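Local coordinates for N-acetyl-beta-D glucosaminidase (PDB 4ZM6), which probably hydrolyses beta-N-acetylglucosaminides as a family 3 glycoside hydrolase and also binds acetyl-CoA in a GCN5-related glucosamine N-acetyltransferase region, at residues A[374-379]-A[528-533]; A[388-393]-A[444-449]; A[436-441]-A[462-467]; A[453-458]-A[483-488]; A[474-479]-A[492-497]. One frame throughout, in Å; residues are numbered along the deposited sequence.

Contact 1 (A[374-379]-A[528-533]); sequences VVTNRK and PNVDDA
Thr376 and Arg378 meet the loop 528-533 at the outer edge of a mixed beta sheet in an alpha/beta domain. They belong to strand 373-377, the antiparallel edge strand, and to the turn that follows it. A classic beta bulge interrupts the pairing here: Val375 and Thr376 both face Tyr495 of the neighbouring strand. The apolar part of the contact is small. Thr376 turns its methyl, not its hydroxyl, to the loop, and CG2 lies 4.0 Å from Val530 CG1. In the backbone, Ala533 offers its alpha hydrogen to the bulge in a CA-H...O contact, with Ala533 CA 3.6 Å from Val375 O; the same stretch continues the pairing through a backbone hydrogen bond between Val375 and Ile534. The charged part is a salt bridge. Arg378 folds back through bends at chi2 and chi3 (72°), which brings its guanidinium over to Asp532. That group has other holds as well: NE pairs with Asp493 and NH2 donates to Pro490 O, and these two bonds, with the salt bridge, limit its rotation. Across the contact, Arg378 NH1 reaches the syn lone pair of Asp532 OD2 at 3.1 Å, with the oxygen tilted 27° out of the guanidinium plane.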
# COMPACT_ATOMS: atom_id res chain seq x y z
N VAL A 374 2.28 9.93 29.51
CA VAL A 374 1.73 11.12 30.14
C VAL A 374 0.93 11.81 29.06
O VAL A 374 1.49 12.24 28.05
CB VAL A 374 2.84 12.05 30.65
CG1 VAL A 374 2.25 13.33 31.21
CG2 VAL A 374 3.69 11.34 31.70
N VAL A 375 -0.38 11.91 29.26
CA VAL A 375 -1.30 12.39 28.23
C VAL A 375 -1.52 13.90 28.35
O VAL A 375 -1.48 14.62 27.35
CB VAL A 375 -2.63 11.63 28.31
CG1 VAL A 375 -3.59 12.10 27.22
CG2 VAL A 375 -2.40 10.14 28.19
N THR A 376 -1.76 14.37 29.57
CA THR A 376 -1.81 15.81 29.81
C THR A 376 -1.05 16.15 31.07
O THR A 376 -0.87 15.32 31.96
CB THR A 376 -3.26 16.35 29.91
OG1 THR A 376 -3.95 15.74 31.01
CG2 THR A 376 -4.03 16.08 28.61
N ASN A 377 -0.58 17.39 31.13
CA ASN A 377 0.23 17.88 32.23
C ASN A 377 0.25 19.40 32.14
O ASN A 377 1.30 20.04 32.06
CB ASN A 377 1.64 17.28 32.14
CG ASN A 377 2.43 17.44 33.42
OD1 ASN A 377 1.90 17.76 34.48
ND2 ASN A 377 3.73 17.20 33.32
N ARG A 378 -0.95 19.98 32.15
CA ARG A 378 -1.15 21.42 31.94
C ARG A 378 -0.44 22.31 32.97
O ARG A 378 0.03 23.39 32.62
CB ARG A 378 -2.65 21.76 31.88
CG ARG A 378 -3.21 21.91 30.47
CD ARG A 378 -4.04 20.73 30.00
NE ARG A 378 -5.34 20.66 30.68
CZ ARG A 378 -6.37 19.90 30.31
NH1 ARG A 378 -6.31 19.11 29.24
NH2 ARG A 378 -7.49 19.92 31.03
N LYS A 379 -0.38 21.87 34.22
CA LYS A 379 0.27 22.64 35.29
C LYS A 379 1.69 22.16 35.61
O LYS A 379 2.28 22.60 36.60
CB LYS A 379 -0.56 22.56 36.57
CG LYS A 379 -2.05 22.82 36.41
CD LYS A 379 -2.36 24.28 36.09
CE LYS A 379 -3.64 24.72 36.80
NZ LYS A 379 -3.95 26.16 36.57
N PRO A 528 -11.53 11.05 23.07
CA PRO A 528 -12.51 12.09 22.75
C PRO A 528 -12.51 13.22 23.77
O PRO A 528 -12.25 12.98 24.95
CB PRO A 528 -13.85 11.34 22.80
CG PRO A 528 -13.50 9.91 22.56
CD PRO A 528 -12.17 9.72 23.20
N ASN A 529 -12.78 14.43 23.30
CA ASN A 529 -12.83 15.63 24.15
C ASN A 529 -11.48 16.05 24.76
O ASN A 529 -11.44 16.99 25.56
CB ASN A 529 -13.88 15.47 25.26
CG ASN A 529 -15.23 15.01 24.73
OD1 ASN A 529 -15.79 14.01 25.21
ND2 ASN A 529 -15.74 15.72 23.73
N VAL A 530 -10.40 15.36 24.40
CA VAL A 530 -9.06 15.70 24.84
C VAL A 530 -8.14 15.82 23.62
O VAL A 530 -7.62 14.82 23.13
CB VAL A 530 -8.48 14.65 25.81
CG1 VAL A 530 -7.13 15.10 26.34
CG2 VAL A 530 -9.45 14.37 26.95
N ASP A 531 -7.96 17.05 23.14
CA ASP A 531 -7.24 17.31 21.89
C ASP A 531 -5.84 17.89 22.08
O ASP A 531 -5.06 17.94 21.12
CB ASP A 531 -8.08 18.24 21.00
CG ASP A 531 -9.35 17.58 20.50
OD1 ASP A 531 -9.24 16.66 19.66
OD2 ASP A 531 -10.45 17.97 20.95
N ASP A 532 -5.51 18.31 23.30
CA ASP A 532 -4.20 18.88 23.59
C ASP A 532 -3.23 17.84 24.17
O ASP A 532 -2.43 18.15 25.05
CB ASP A 532 -4.32 20.12 24.51
CG ASP A 532 -5.07 19.84 25.80
OD1 ASP A 532 -6.23 19.37 25.74
OD2 ASP A 532 -4.50 20.10 26.88
N ALA A 533 -3.30 16.61 23.64
CA ALA A 533 -2.39 15.55 24.04
C ALA A 533 -0.93 16.01 23.84
O ALA A 533 -0.63 16.71 22.89
CB ALA A 533 -2.67 14.29 23.22

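Contact 2 (A[388-393]-A[444-449]); sequences QTDKIL and EADWVI
The Trp447 indole meets Asp390 edge-on. Asp390 CG lies in the ring plane, with OD2 near that plane and 3.7 Å from Trp447 NE1, while the carboxylate stands 76° to the ring. The stronger partner of Asp390 OD2 is the backbone N of Ala387, just before this segment. Lys391 O also sits at the ring's edge, and Arg474 makes a cation-pi contact with the indole. A second flat group, the Asp446 carboxylate, lies beside that of Asp390 and is turned 64° from it.

Asp446 is fixed from the backbone side: its CG stands beside its own backbone N (chi1 -60°), and the anti lone pair of OD2 takes the N-H of Lys391 at 2.8 Å. Lys391 O in turn accepts two donors, the N-H groups of Asp446 and Trp447, where the two parallel strands begin to pair. Further along, Leu393 N donates to Trp447 O at 2.7 Å and Ile449 N to Leu393 O at 2.8 Å. Ile392 CG1 packs 4.1 Å from Trp447 CB on one face of the sheet; on the other, Leu393 CB lies 3.9 Å from Ala445 CB.

Both strands lie inside the sheet. Strand 426-431 flanks 392-397, strand 475-479 flanks 447-452, and helix 439-444 covers the Leu393 and Val448 face through Ile442.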
# COMPACT_ATOMS: atom_id res chain seq x y z
N GLN A 388 9.42 14.82 52.16
CA GLN A 388 9.18 13.65 53.00
C GLN A 388 7.94 13.77 53.88
O GLN A 388 7.19 12.82 54.05
CB GLN A 388 10.40 13.39 53.88
CG GLN A 388 10.50 11.97 54.39
CD GLN A 388 11.90 11.64 54.88
OE1 GLN A 388 12.53 12.44 55.57
NE2 GLN A 388 12.39 10.45 54.52
N THR A 389 7.74 14.97 54.43
CA THR A 389 6.64 15.24 55.36
C THR A 389 5.31 15.61 54.69
O THR A 389 4.32 15.82 55.39
CB THR A 389 7.04 16.39 56.31
OG1 THR A 389 7.43 17.54 55.53
CG2 THR A 389 8.19 15.97 57.20
N ASP A 390 5.29 15.69 53.36
CA ASP A 390 4.04 15.90 52.63
C ASP A 390 3.13 14.68 52.76
O ASP A 390 3.60 13.55 52.82
CB ASP A 390 4.29 16.17 51.14
CG ASP A 390 4.69 17.60 50.86
OD1 ASP A 390 4.04 18.52 51.38
OD2 ASP A 390 5.64 17.81 50.07
N LYS A 391 1.83 14.92 52.79
CA LYS A 391 0.84 13.86 52.86
C LYS A 391 0.33 13.56 51.45
O LYS A 391 -0.19 14.45 50.78
CB LYS A 391 -0.31 14.28 53.78
CG LYS A 391 -1.30 13.17 54.12
CD LYS A 391 -0.79 12.24 55.22
CE LYS A 391 -1.91 11.77 56.14
NZ LYS A 391 -2.33 12.81 57.13
N ILE A 392 0.51 12.32 51.01
CA ILE A 392 -0.02 11.86 49.73
C ILE A 392 -1.25 10.98 49.95
O ILE A 392 -1.18 9.98 50.68
CB ILE A 392 1.03 11.06 48.93
CG1 ILE A 392 2.22 11.96 48.55
CG2 ILE A 392 0.40 10.45 47.67
CD1 ILE A 392 3.27 11.29 47.69
N LEU A 393 -2.36 11.33 49.31
CA LEU A 393 -3.57 10.51 49.35
C LEU A 393 -3.72 9.71 48.06
O LEU A 393 -3.90 10.28 46.99
CB LEU A 393 -4.80 11.38 49.55
CG LEU A 393 -6.14 10.65 49.67
CD1 LEU A 393 -6.08 9.52 50.69
CD2 LEU A 393 -7.24 11.63 50.02
N GLU A 444 -7.06 18.36 52.54
CA GLU A 444 -5.96 18.38 53.50
C GLU A 444 -4.66 17.83 52.93
O GLU A 444 -3.58 18.34 53.25
CB GLU A 444 -6.35 17.63 54.78
CG GLU A 444 -7.27 18.43 55.69
CD GLU A 444 -7.87 17.61 56.82
OE1 GLU A 444 -8.91 18.04 57.37
OE2 GLU A 444 -7.32 16.54 57.16
N ALA A 445 -4.75 16.80 52.09
CA ALA A 445 -3.56 16.20 51.49
C ALA A 445 -2.80 17.19 50.63
O ALA A 445 -3.38 18.11 50.06
CB ALA A 445 -3.93 14.98 50.66
N ASP A 446 -1.49 17.01 50.55
CA ASP A 446 -0.65 17.86 49.71
C ASP A 446 -0.66 17.37 48.26
O ASP A 446 -0.50 18.16 47.33
CB ASP A 446 0.79 17.89 50.25
CG ASP A 446 0.85 18.45 51.67
OD1 ASP A 446 0.46 19.62 51.88
OD2 ASP A 446 1.30 17.71 52.57
N TRP A 447 -0.83 16.06 48.09
CA TRP A 447 -0.94 15.45 46.76
C TRP A 447 -1.99 14.35 46.79
O TRP A 447 -2.00 13.51 47.70
CB TRP A 447 0.41 14.85 46.33
CG TRP A 447 1.60 15.79 46.44
CD1 TRP A 447 2.33 16.06 47.57
CD2 TRP A 447 2.21 16.55 45.39
NE1 TRP A 447 3.34 16.95 47.29
CE2 TRP A 447 3.29 17.26 45.95
CE3 TRP A 447 1.94 16.69 44.02
CZ2 TRP A 447 4.10 18.11 45.20
CZ3 TRP A 447 2.76 17.53 43.27
CH2 TRP A 447 3.82 18.23 43.86
N VAL A 448 -2.88 14.36 45.80
CA VAL A 448 -3.90 13.33 45.64
C VAL A 448 -3.63 12.57 44.34
O VAL A 448 -3.50 13.18 43.29
CB VAL A 448 -5.31 13.93 45.58
CG1 VAL A 448 -6.36 12.84 45.37
CG2 VAL A 448 -5.60 14.72 46.85
N ILE A 449 -3.52 11.25 44.43
CA ILE A 449 -3.36 10.40 43.26
C ILE A 449 -4.56 9.48 43.18
O ILE A 449 -4.84 8.73 44.12
CB ILE A 449 -2.07 9.56 43.32
CG1 ILE A 449 -0.83 10.47 43.33
CG2 ILE A 449 -1.99 8.62 42.12
CD1 ILE A 449 0.48 9.73 43.53

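Contact 3 (A[436-441]-A[462-467]); sequences PDLSQK and VRMVQQ
Gln467 leaves its helix with CG anti to the backbone N (chi1 -175°) and stays extended beyond it, so that its amide reaches Asp437 and Ser439. Asp437 takes the same first torsion (chi1 -171°), which swings its carboxylate round to meet the amide. This is helix packing in an alpha/beta fold: helices 439-444 and 459-471 follow successive parallel strands and lie on the same side of the sheet, here approaching where the shorter one begins. The amide and carboxylate planes are nearly parallel, 4° apart. At this resolution the amide's orientation is uncertain and its oxygen and nitrogen are probably exchanged, so the polar pairing is best left at the level of groups: the amide end lies against both the Asp437 carboxylate and the Ser439 hydroxyl.

Leu438 holds the N-cap position of helix 439-444. Its side chain touches Ile429 of strand 426-431, and its CD1 comes 4.4 Å from Met464 SD, a loose apolar contact beside the polar cluster. Met464 itself rests on Tyr431. Within the 436-441 segment the polar end is tied together locally: Ser439 OG donates to the syn side of Asp437 OD2 at 2.7 Å.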
# COMPACT_ATOMS: atom_id res chain seq x y z
N PRO A 436 -18.02 6.46 52.04
CA PRO A 436 -18.37 7.76 52.62
C PRO A 436 -17.58 8.92 52.04
O PRO A 436 -16.48 8.72 51.53
CB PRO A 436 -18.04 7.58 54.10
CG PRO A 436 -18.25 6.12 54.35
CD PRO A 436 -17.86 5.42 53.08
N ASP A 437 -18.13 10.12 52.14
CA ASP A 437 -17.54 11.32 51.54
C ASP A 437 -16.12 11.61 52.05
O ASP A 437 -15.88 11.73 53.25
CB ASP A 437 -18.44 12.52 51.81
CG ASP A 437 -18.02 13.75 51.03
OD1 ASP A 437 -17.94 13.67 49.79
OD2 ASP A 437 -17.76 14.79 51.67
N LEU A 438 -15.18 11.74 51.11
CA LEU A 438 -13.76 11.88 51.41
C LEU A 438 -13.24 13.30 51.20
O LEU A 438 -12.04 13.54 51.26
CB LEU A 438 -12.96 10.91 50.55
CG LEU A 438 -13.14 9.45 50.96
CD1 LEU A 438 -13.07 8.52 49.76
CD2 LEU A 438 -12.11 9.06 52.01
N SER A 439 -14.15 14.25 50.96
CA SER A 439 -13.77 15.64 50.70
C SER A 439 -12.63 16.10 51.60
O SER A 439 -11.59 16.52 51.10
CB SER A 439 -14.97 16.56 50.90
OG SER A 439 -16.06 16.17 50.08
N GLN A 440 -12.82 15.99 52.91
CA GLN A 440 -11.88 16.53 53.90
C GLN A 440 -10.45 16.01 53.74
O GLN A 440 -9.49 16.75 53.95
CB GLN A 440 -12.39 16.26 55.32
CG GLN A 440 -11.54 16.88 56.42
CD GLN A 440 -12.23 16.96 57.78
OE1 GLN A 440 -11.63 17.40 58.76
NE2 GLN A 440 -13.49 16.54 57.84
N LYS A 441 -10.32 14.74 53.37
CA LYS A 441 -9.00 14.14 53.17
C LYS A 441 -8.34 14.72 51.92
O LYS A 441 -7.13 14.98 51.90
CB LYS A 441 -9.10 12.61 53.04
CG LYS A 441 -10.13 11.97 53.97
CD LYS A 441 -9.80 10.52 54.30
CE LYS A 441 -8.97 10.40 55.57
NZ LYS A 441 -9.02 9.02 56.11
N VAL A 462 -15.96 8.39 37.95
CA VAL A 462 -16.03 9.70 37.32
C VAL A 462 -16.38 10.77 38.35
O VAL A 462 -15.81 11.86 38.32
CB VAL A 462 -17.05 9.74 36.16
CG1 VAL A 462 -17.22 11.16 35.63
CG2 VAL A 462 -16.61 8.80 35.04
N ARG A 463 -17.31 10.46 39.26
CA ARG A 463 -17.72 11.39 40.31
C ARG A 463 -16.57 11.65 41.28
O ARG A 463 -16.28 12.80 41.63
CB ARG A 463 -18.93 10.85 41.08
CG ARG A 463 -20.19 10.72 40.23
CD ARG A 463 -21.40 10.33 41.08
NE ARG A 463 -22.35 9.53 40.31
CZ ARG A 463 -22.50 8.20 40.39
NH1 ARG A 463 -21.79 7.47 41.24
NH2 ARG A 463 -23.40 7.60 39.61
N MET A 464 -15.89 10.58 41.70
CA MET A 464 -14.71 10.69 42.55
C MET A 464 -13.67 11.64 41.96
O MET A 464 -13.15 12.50 42.66
CB MET A 464 -14.07 9.31 42.74
CG MET A 464 -12.96 9.27 43.78
SD MET A 464 -13.57 9.55 45.46
CE MET A 464 -13.27 11.30 45.64
N VAL A 465 -13.37 11.48 40.67
CA VAL A 465 -12.36 12.30 40.01
C VAL A 465 -12.82 13.75 39.84
O VAL A 465 -12.04 14.67 40.03
CB VAL A 465 -11.96 11.69 38.63
CG1 VAL A 465 -11.08 12.64 37.83
CG2 VAL A 465 -11.25 10.36 38.82
N GLN A 466 -14.09 13.93 39.48
CA GLN A 466 -14.69 15.27 39.35
C GLN A 466 -14.73 15.99 40.69
O GLN A 466 -14.52 17.20 40.75
CB GLN A 466 -16.11 15.18 38.81
CG GLN A 466 -16.19 14.93 37.32
CD GLN A 466 -17.61 14.63 36.85
OE1 GLN A 466 -18.43 14.10 37.61
NE2 GLN A 466 -17.90 14.97 35.61
N GLN A 467 -15.03 15.24 41.75
CA GLN A 467 -15.04 15.78 43.10
C GLN A 467 -13.64 16.26 43.46
O GLN A 467 -13.45 17.42 43.82
CB GLN A 467 -15.52 14.71 44.10
CG GLN A 467 -15.69 15.21 45.53
CD GLN A 467 -16.03 14.11 46.53
OE1 GLN A 467 -16.09 14.35 47.74
NE2 GLN A 467 -16.24 12.89 46.04

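Contact 4 (A[453-458]-A[483-488]); sequences ANANLY and PYDQMC
Asn456 and Asp485 bury the most surface here, with Cys488 next, and together they join two short 3-10 turns in loops at the C-terminal ends of the parallel strands of the alpha/beta domain. Asp485 supplies the polar grip. Its carboxylate reaches across to the start of turn 455-457, where Ala455 N donates to Asp485 OD2 at 3.1 Å, and the N-H comes from above the carboxylate plane, 58° out of it. A weak bond adds to this, from Asn456 N to Asp485 OD1 at 3.5 Å. The stronger partner of Asp485 is the hydroxyl of Thr452, which also binds OD2, so this buried acid is held by the end of one strand and the turn that follows. The Ala455 methyl packs on the same group, with CB 3.9 Å from Asp485 CG.

Asn456 is the other half of the contact. With chi1 at 76° its CG lies between the backbone N and the carbonyl carbon, and this turns the amide inward towards residues 484-487. The amide plane is inclined 18° to the Tyr484 ring. Cys488 meets Asn456 at its root: SG lies 3.7 Å from Asn456 CB and equally close to its CA.

The two turns sit where strands 447-452 and 475-479 give way to loops. Val462 of helix 459-471 packs against both Ala455 and Cys488, Tyr495 of strand 494-497 lies against Asp485, and Tyr484 OH reaches Asn138 in the TIM-barrel region.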
# COMPACT_ATOMS: atom_id res chain seq x y z
N ALA A 453 -9.96 2.68 36.81
CA ALA A 453 -9.94 1.46 36.03
C ALA A 453 -11.26 1.44 35.27
O ALA A 453 -12.30 1.09 35.84
CB ALA A 453 -9.80 0.26 36.94
N ASN A 454 -11.21 1.84 34.00
CA ASN A 454 -12.39 1.96 33.14
C ASN A 454 -13.50 2.80 33.79
O ASN A 454 -14.66 2.38 33.87
CB ASN A 454 -12.91 0.58 32.72
CG ASN A 454 -12.01 -0.10 31.70
OD1 ASN A 454 -11.10 0.52 31.14
ND2 ASN A 454 -12.26 -1.38 31.44
N ALA A 455 -13.14 4.00 34.25
CA ALA A 455 -14.11 4.97 34.75
C ALA A 455 -15.22 5.20 33.73
O ALA A 455 -16.39 5.24 34.10
CB ALA A 455 -13.42 6.28 35.10
N ASN A 456 -14.86 5.31 32.45
CA ASN A 456 -15.83 5.46 31.36
C ASN A 456 -16.86 4.32 31.24
O ASN A 456 -17.66 4.32 30.30
CB ASN A 456 -15.12 5.71 30.01
CG ASN A 456 -14.50 4.46 29.38
OD1 ASN A 456 -14.10 4.48 28.22
ND2 ASN A 456 -14.41 3.37 30.14
N LEU A 457 -16.79 3.36 32.17
CA LEU A 457 -17.76 2.27 32.31
C LEU A 457 -18.31 2.13 33.74
O LEU A 457 -19.15 1.27 33.98
CB LEU A 457 -17.10 0.94 31.89
CG LEU A 457 -17.20 0.39 30.45
CD1 LEU A 457 -17.51 1.44 29.38
CD2 LEU A 457 -15.93 -0.37 30.10
N TYR A 458 -17.84 2.96 34.68
CA TYR A 458 -18.17 2.83 36.11
C TYR A 458 -18.31 4.21 36.78
O TYR A 458 -17.37 4.68 37.43
CB TYR A 458 -17.10 2.02 36.85
CG TYR A 458 -17.07 0.55 36.50
CD1 TYR A 458 -18.00 -0.33 37.03
CD2 TYR A 458 -16.08 0.04 35.66
CE1 TYR A 458 -17.97 -1.68 36.71
CE2 TYR A 458 -16.04 -1.30 35.33
CZ TYR A 458 -16.99 -2.16 35.86
OH TYR A 458 -16.95 -3.50 35.55
N PRO A 483 -7.34 3.54 28.27
CA PRO A 483 -6.82 4.91 28.37
C PRO A 483 -7.83 6.03 28.11
O PRO A 483 -7.48 7.21 28.22
CB PRO A 483 -5.74 4.93 27.28
CG PRO A 483 -6.25 3.99 26.25
CD PRO A 483 -6.88 2.88 27.04
N TYR A 484 -9.07 5.68 27.78
CA TYR A 484 -10.07 6.67 27.37
C TYR A 484 -10.69 7.46 28.55
O TYR A 484 -11.35 8.47 28.33
CB TYR A 484 -11.20 6.00 26.58
CG TYR A 484 -10.76 5.17 25.37
CD1 TYR A 484 -10.34 5.78 24.19
CD2 TYR A 484 -10.81 3.78 25.41
CE1 TYR A 484 -9.97 5.02 23.09
CE2 TYR A 484 -10.44 3.02 24.32
CZ TYR A 484 -10.02 3.64 23.16
OH TYR A 484 -9.65 2.86 22.07
N ASP A 485 -10.44 7.02 29.78
CA ASP A 485 -11.16 7.53 30.95
C ASP A 485 -11.24 9.06 31.05
O ASP A 485 -12.24 9.59 31.54
CB ASP A 485 -10.55 6.97 32.25
CG ASP A 485 -10.78 5.47 32.41
OD1 ASP A 485 -11.50 4.87 31.58
OD2 ASP A 485 -10.25 4.88 33.37
N GLN A 486 -10.21 9.78 30.58
CA GLN A 486 -10.19 11.24 30.69
C GLN A 486 -11.26 11.91 29.84
O GLN A 486 -11.59 13.08 30.07
CB GLN A 486 -8.81 11.82 30.34
CG GLN A 486 -8.76 13.34 30.47
CD GLN A 486 -7.36 13.92 30.42
OE1 GLN A 486 -7.02 14.80 31.20
NE2 GLN A 486 -6.54 13.44 29.48
N MET A 487 -11.82 11.19 28.87
CA MET A 487 -12.96 11.70 28.12
C MET A 487 -14.10 12.12 29.05
O MET A 487 -14.87 13.02 28.71
CB MET A 487 -13.44 10.65 27.11
CG MET A 487 -14.21 9.49 27.72
SD MET A 487 -14.42 8.13 26.58
CE MET A 487 -15.58 8.84 25.41
N CYS A 488 -14.21 11.47 30.21
CA CYS A 488 -15.22 11.79 31.23
C CYS A 488 -14.85 12.97 32.15
O CYS A 488 -15.71 13.46 32.89
CB CYS A 488 -15.51 10.55 32.08
SG CYS A 488 -16.08 9.12 31.12

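Contact 5 (A[474-479]-A[492-497]); sequences RLVVAA and VDTYLV
Val477 sits at the apolar centre between Val492 and Tyr495. Its CG2 branch meets Val492 CG1 at 3.8 Å, the two side chains crossing at about a right angle, while CG1 lies 3.9 Å from Tyr495 CD1. The ring comes alongside with its edge: Val477 CB is in the ring plane. Because CG stands anti to the backbone N (chi1 174°), the tyrosine runs on along the strand to Ala479, whose CB is 3.8 Å from Tyr495 CE1. On the reverse face Leu496 folds back over its partner, with CD2 3.8 Å from Ala478 CB and a looser touch on Val476 CG2.

Backbone bonds join the strands beneath this packing. Val477 N donates to Thr494 O, Leu496 N to Val477 O, and Ala479 N to Leu496 O, all between 3.0 and 3.1 Å. At the polar edge, the Tyr495 hydroxyl, at the far end of the ring, is hydrogen-bonded to Pro483 O, which satisfies this buried group.

The segments cross at only 20°, and the register is the regular one of parallel strands. In the sheet's parallel part, taking the strands in chain order, the arrangement runs 2-1-3-4-5, a flavodoxin-like alpha/beta sandwich consistent with the second domain of family 3 glycoside hydrolases.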
# COMPACT_ATOMS: atom_id res chain seq x y z
N ARG A 474 -3.08 19.35 44.47
CA ARG A 474 -2.35 18.84 43.31
C ARG A 474 -2.79 17.41 43.00
O ARG A 474 -2.45 16.47 43.71
CB ARG A 474 -0.84 18.91 43.55
CG ARG A 474 -0.37 20.27 44.03
CD ARG A 474 1.13 20.30 44.28
NE ARG A 474 1.51 21.49 45.04
CZ ARG A 474 1.38 21.63 46.36
NH1 ARG A 474 0.88 20.65 47.11
NH2 ARG A 474 1.75 22.77 46.94
N LEU A 475 -3.57 17.27 41.93
CA LEU A 475 -4.18 16.01 41.55
C LEU A 475 -3.44 15.40 40.38
O LEU A 475 -3.05 16.11 39.47
CB LEU A 475 -5.63 16.25 41.12
CG LEU A 475 -6.45 15.05 40.65
CD1 LEU A 475 -6.68 14.08 41.79
CD2 LEU A 475 -7.76 15.52 40.05
N VAL A 476 -3.23 14.08 40.41
CA VAL A 476 -2.79 13.34 39.22
C VAL A 476 -3.69 12.12 39.10
O VAL A 476 -4.00 11.47 40.10
CB VAL A 476 -1.28 12.95 39.24
CG1 VAL A 476 -0.51 13.72 40.30
CG2 VAL A 476 -1.06 11.46 39.42
N VAL A 477 -4.13 11.82 37.88
CA VAL A 477 -5.01 10.68 37.62
C VAL A 477 -4.34 9.65 36.71
O VAL A 477 -3.95 9.97 35.59
CB VAL A 477 -6.33 11.14 36.98
CG1 VAL A 477 -7.26 9.96 36.73
CG2 VAL A 477 -7.00 12.19 37.86
N ALA A 478 -4.21 8.42 37.21
CA ALA A 478 -3.63 7.32 36.45
C ALA A 478 -4.71 6.28 36.13
O ALA A 478 -5.21 5.61 37.03
CB ALA A 478 -2.51 6.67 37.24
N ALA A 479 -5.05 6.16 34.84
CA ALA A 479 -5.98 5.13 34.37
C ALA A 479 -5.22 3.87 33.96
O ALA A 479 -4.32 3.92 33.11
CB ALA A 479 -6.80 5.66 33.20
N VAL A 492 -9.37 17.79 34.09
CA VAL A 492 -8.20 17.26 34.79
C VAL A 492 -6.95 17.64 34.02
O VAL A 492 -6.78 17.25 32.87
CB VAL A 492 -8.29 15.73 34.97
CG1 VAL A 492 -6.97 15.17 35.49
CG2 VAL A 492 -9.41 15.38 35.93
N ASP A 493 -6.07 18.39 34.68
CA ASP A 493 -4.88 18.96 34.05
C ASP A 493 -3.75 17.95 33.92
O ASP A 493 -2.87 18.11 33.07
CB ASP A 493 -4.38 20.16 34.85
CG ASP A 493 -5.30 21.37 34.74
OD1 ASP A 493 -5.85 21.60 33.64
OD2 ASP A 493 -5.47 22.09 35.75
N THR A 494 -3.76 16.91 34.75
CA THR A 494 -2.63 15.99 34.80
C THR A 494 -3.12 14.53 34.85
O THR A 494 -3.68 14.08 35.85
CB THR A 494 -1.63 16.38 35.93
OG1 THR A 494 -1.03 15.22 36.51
CG2 THR A 494 -2.31 17.22 37.01
N TYR A 495 -2.89 13.82 33.75
CA TYR A 495 -3.46 12.50 33.49
C TYR A 495 -2.45 11.64 32.73
O TYR A 495 -1.75 12.12 31.84
CB TYR A 495 -4.74 12.67 32.66
CG TYR A 495 -5.40 11.39 32.18
CD1 TYR A 495 -6.13 10.59 33.05
CD2 TYR A 495 -5.32 11.00 30.84
CE1 TYR A 495 -6.74 9.43 32.61
CE2 TYR A 495 -5.93 9.84 30.39
CZ TYR A 495 -6.63 9.06 31.28
OH TYR A 495 -7.24 7.92 30.83
N LEU A 496 -2.36 10.36 33.11
CA LEU A 496 -1.47 9.40 32.45
C LEU A 496 -2.16 8.05 32.31
O LEU A 496 -3.20 7.81 32.91
CB LEU A 496 -0.15 9.25 33.21
CG LEU A 496 -0.16 8.52 34.56
CD1 LEU A 496 1.16 7.81 34.81
CD2 LEU A 496 -0.48 9.47 35.71
N VAL A 497 -1.58 7.17 31.50
CA VAL A 497 -2.19 5.88 31.21
C VAL A 497 -1.13 4.77 31.21
O VAL A 497 0.01 4.99 30.79
CB VAL A 497 -2.95 5.91 29.86
CG1 VAL A 497 -4.14 6.84 29.95
CG2 VAL A 497 -2.03 6.32 28.71

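Contacts 1, 2 and 5 lie on one sheet, contact 3 in the helix layer over it and contact 4 in the loops beyond its strands. Contacts 1 and 5 are closest, their centres 9 Å apart, because strands 373-377 and 494-497 are neighbours. Contact 2 joins contact 5 through adjacent strands 447-452 and 475-479, centres 15 Å apart. Contact 4 has its centre 12 Å from that of contact 5, and touches contact 3 through Val462. Contacts 2 to 5 are all nested within the chain loop closed by contact 1. All five lie away from the acetyl-CoA site.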